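PDB 3AJY: ancestral congerin Con-anc, which binds beta-galactosides such as lactose, as a reconstructed ancestor of the fish galectins called congerins. Local coordinates for residues Ser63-Ser67 with Gly68-Glu72. Sequence-based numbering, arbitrary orientation.
With GAL (beta-D-galactopyranose), chain C; BGC (beta-D-glucopyranose), chain B.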
loop_
_atom_site.group_PDB
_atom_site.type_symbol
_atom_site.label_atom_id
_atom_site.label_comp_id
_atom_site.label_asym_id
_atom_site.label_seq_id
_atom_site.Cartn_x
_atom_site.Cartn_y
_atom_site.Cartn_z
ATOM N N SER A 63 10.633 -18.224 7.943
ATOM C CA SER A 63 9.196 -18.133 8.117
ATOM C C SER A 63 8.930 -18.224 9.605
ATOM O O SER A 63 9.817 -18.597 10.376
ATOM C CB SER A 63 8.470 -19.257 7.371
ATOM O OG SER A 63 8.750 -20.536 7.930
ATOM N N MET A 64 7.712 -17.882 9.995
ATOM C CA MET A 64 7.346 -17.881 11.391
ATOM C C MET A 64 5.947 -18.423 11.582
ATOM O O MET A 64 5.060 -18.206 10.749
ATOM C CB MET A 64 7.398 -16.467 11.945
ATOM C CG MET A 64 7.297 -16.411 13.418
ATOM S SD MET A 64 7.293 -14.729 13.977
ATOM C CE MET A 64 7.609 -15.056 15.721
ATOM N N VAL A 65 5.783 -19.120 12.702
ATOM C CA VAL A 65 4.510 -19.618 13.200
ATOM C C VAL A 65 4.317 -19.017 14.626
ATOM O O VAL A 65 5.264 -18.457 15.203
ATOM C CB VAL A 65 4.576 -21.155 13.095
ATOM C CG1 VAL A 65 4.162 -21.855 14.322
ATOM C CG2 VAL A 65 3.816 -21.655 11.830
ATOM N N ASN A 66 3.099 -19.057 15.161
ATOM C CA ASN A 66 2.846 -18.430 16.461
ATOM C C ASN A 66 3.895 -18.882 17.447
ATOM O O ASN A 66 4.408 -18.082 18.214
ATOM C CB ASN A 66 1.465 -18.786 17.016
ATOM C CG ASN A 66 0.339 -17.995 16.379
ATOM O OD1 ASN A 66 -0.827 -18.099 16.811
ATOM N ND2 ASN A 66 0.659 -17.203 15.360
ATOM N N SER A 67 4.265 -20.152 17.360
ATOM C CA SER A 67 5.153 -20.779 18.339
ATOM C C SER A 67 6.602 -20.332 18.264
ATOM O O SER A 67 7.360 -20.519 19.211
ATOM C CB SER A 67 5.119 -22.293 18.179
ATOM O OG SER A 67 4.921 -22.811 19.463
ATOM N N GLY A 68 7.004 -19.800 17.116
ATOM C CA GLY A 68 8.383 -19.381 16.923
ATOM C C GLY A 68 8.872 -19.470 15.490
ATOM O O GLY A 68 8.163 -19.967 14.593
ATOM N N TRP A 69 10.100 -18.983 15.300
ATOM C CA TRP A 69 10.784 -18.960 14.010
ATOM C C TRP A 69 11.135 -20.357 13.520
ATOM O O TRP A 69 11.356 -21.267 14.325
ATOM C CB TRP A 69 12.050 -18.103 14.114
ATOM C CG TRP A 69 11.742 -16.632 14.300
ATOM C CD1 TRP A 69 11.822 -15.904 15.468
ATOM C CD2 TRP A 69 11.299 -15.719 13.289
ATOM N NE1 TRP A 69 11.459 -14.593 15.233
ATOM C CE2 TRP A 69 11.130 -14.457 13.906
ATOM C CE3 TRP A 69 11.034 -15.842 11.910
ATOM C CZ2 TRP A 69 10.695 -13.333 13.200
ATOM C CZ3 TRP A 69 10.602 -14.735 11.216
ATOM C CH2 TRP A 69 10.452 -13.489 11.848
ATOM N N GLU A 70 11.195 -20.524 12.195
ATOM C CA GLU A 70 11.542 -21.821 11.624
ATOM C C GLU A 70 13.007 -21.863 11.202
ATOM O O GLU A 70 13.831 -21.204 11.829
ATOM C CB GLU A 70 10.551 -22.227 10.527
ATOM C CG GLU A 70 9.115 -22.393 11.085
ATOM C CD GLU A 70 8.427 -23.689 10.650
ATOM O OE1 GLU A 70 7.300 -23.608 10.119
ATOM O OE2 GLU A 70 9.006 -24.789 10.836
ATOM N N THR A 71 13.356 -22.623 10.166
ATOM C CA THR A 71 14.779 -22.753 9.796
ATOM C C THR A 71 15.220 -21.604 8.901
ATOM O O THR A 71 14.631 -21.388 7.848
ATOM C CB THR A 71 15.074 -24.114 9.120
ATOM O OG1 THR A 71 14.664 -25.177 9.994
ATOM C CG2 THR A 71 16.571 -24.267 8.792
ATOM N N GLU A 72 16.254 -20.875 9.327
ATOM C CA GLU A 72 16.793 -19.731 8.574
ATOM C C GLU A 72 17.552 -20.152 7.319
ATOM O O GLU A 72 18.128 -21.233 7.263
ATOM C CB GLU A 72 17.726 -18.867 9.442
ATOM C CG GLU A 72 17.156 -18.507 10.807
ATOM C CD GLU A 72 18.084 -17.650 11.663
ATOM O OE1 GLU A 72 19.296 -17.940 11.744
ATOM O OE2 GLU A 72 17.593 -16.682 12.264
HETATM C C1 GAL C . 16.217 -13.844 15.203
HETATM C C2 GAL C . 15.753 -12.403 15.385
HETATM C C3 GAL C . 14.327 -12.218 14.871
HETATM C C4 GAL C . 14.209 -12.767 13.443
HETATM C C5 GAL C . 14.702 -14.217 13.389
HETATM C C6 GAL C . 14.623 -14.847 11.987
HETATM O O2 GAL C . 15.819 -12.059 16.749
HETATM O O3 GAL C . 14.029 -10.835 14.898
HETATM O O4 GAL C . 14.966 -11.959 12.562
HETATM O O5 GAL C . 16.031 -14.294 13.867
HETATM O O6 GAL C . 14.987 -16.220 12.053
HETATM C C2 BGC B . 20.155 -16.545 15.044
HETATM C C3 BGC B . 19.367 -15.265 14.814
HETATM C C4 BGC B . 18.104 -15.194 15.690
HETATM C C5 BGC B . 18.510 -15.487 17.143
HETATM C C6 BGC B . 17.385 -15.464 18.176
HETATM C C1 BGC B . 20.382 -16.701 16.542
HETATM O O1 BGC B . 21.031 -17.913 16.773
HETATM O O2 BGC B . 21.398 -16.474 14.374
HETATM O O3 BGC B . 19.060 -15.223 13.451
HETATM O O4 BGC B . 17.590 -13.883 15.610
HETATM O O5 BGC B . 19.126 -16.749 17.180
HETATM O O6 BGC B . 16.408 -16.391 17.756
#
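Met64 lies along one face of the Trp69 indole while galactose covers the opposite face, sandwiching the ring. The Met64 chain leaves its backbone with CG trans to N (chi1 -169°) and stays extended, which carries it across the indole, slanting from the six-membered ring toward the pyrrole nitrogen. Its CB starts over the face of the six-membered ring, 3.7 Å from Trp69 CE3, in a CH-pi contact; CG passes near the carbonyl of Gly68; SD then sits 3.9 Å from the centroid of that ring, a Met-aromatic contact; and CE ends over Trp69 NE1, 3.9 Å away. A flexible, polarisable thioether suits this flat surface. The pair stands on a tight beta hairpin, closed by a type I turn from Val65 to Gly68, with Gly68 N hydrogen-bonded to Val65 O at 2.9 Å. Gly68 adopts phi 150°, where a CB would strike the preceding carbonyl. Farther from the turn, Glu70 N hydrogen-bonds to Ser63 O, and Tyr113 OH ties both side chains together. Trp69 CE2 meets GAL C4 at 3.5 Å, and Glu72 OE2 accepts a hydrogen bond from GAL O6 at 2.7 Å. This is the galectin tryptophan platform: the indole recognises the apolar galactose face by CH-pi stacking, and the carboxylate accepts from galactose O6 and glucose O3.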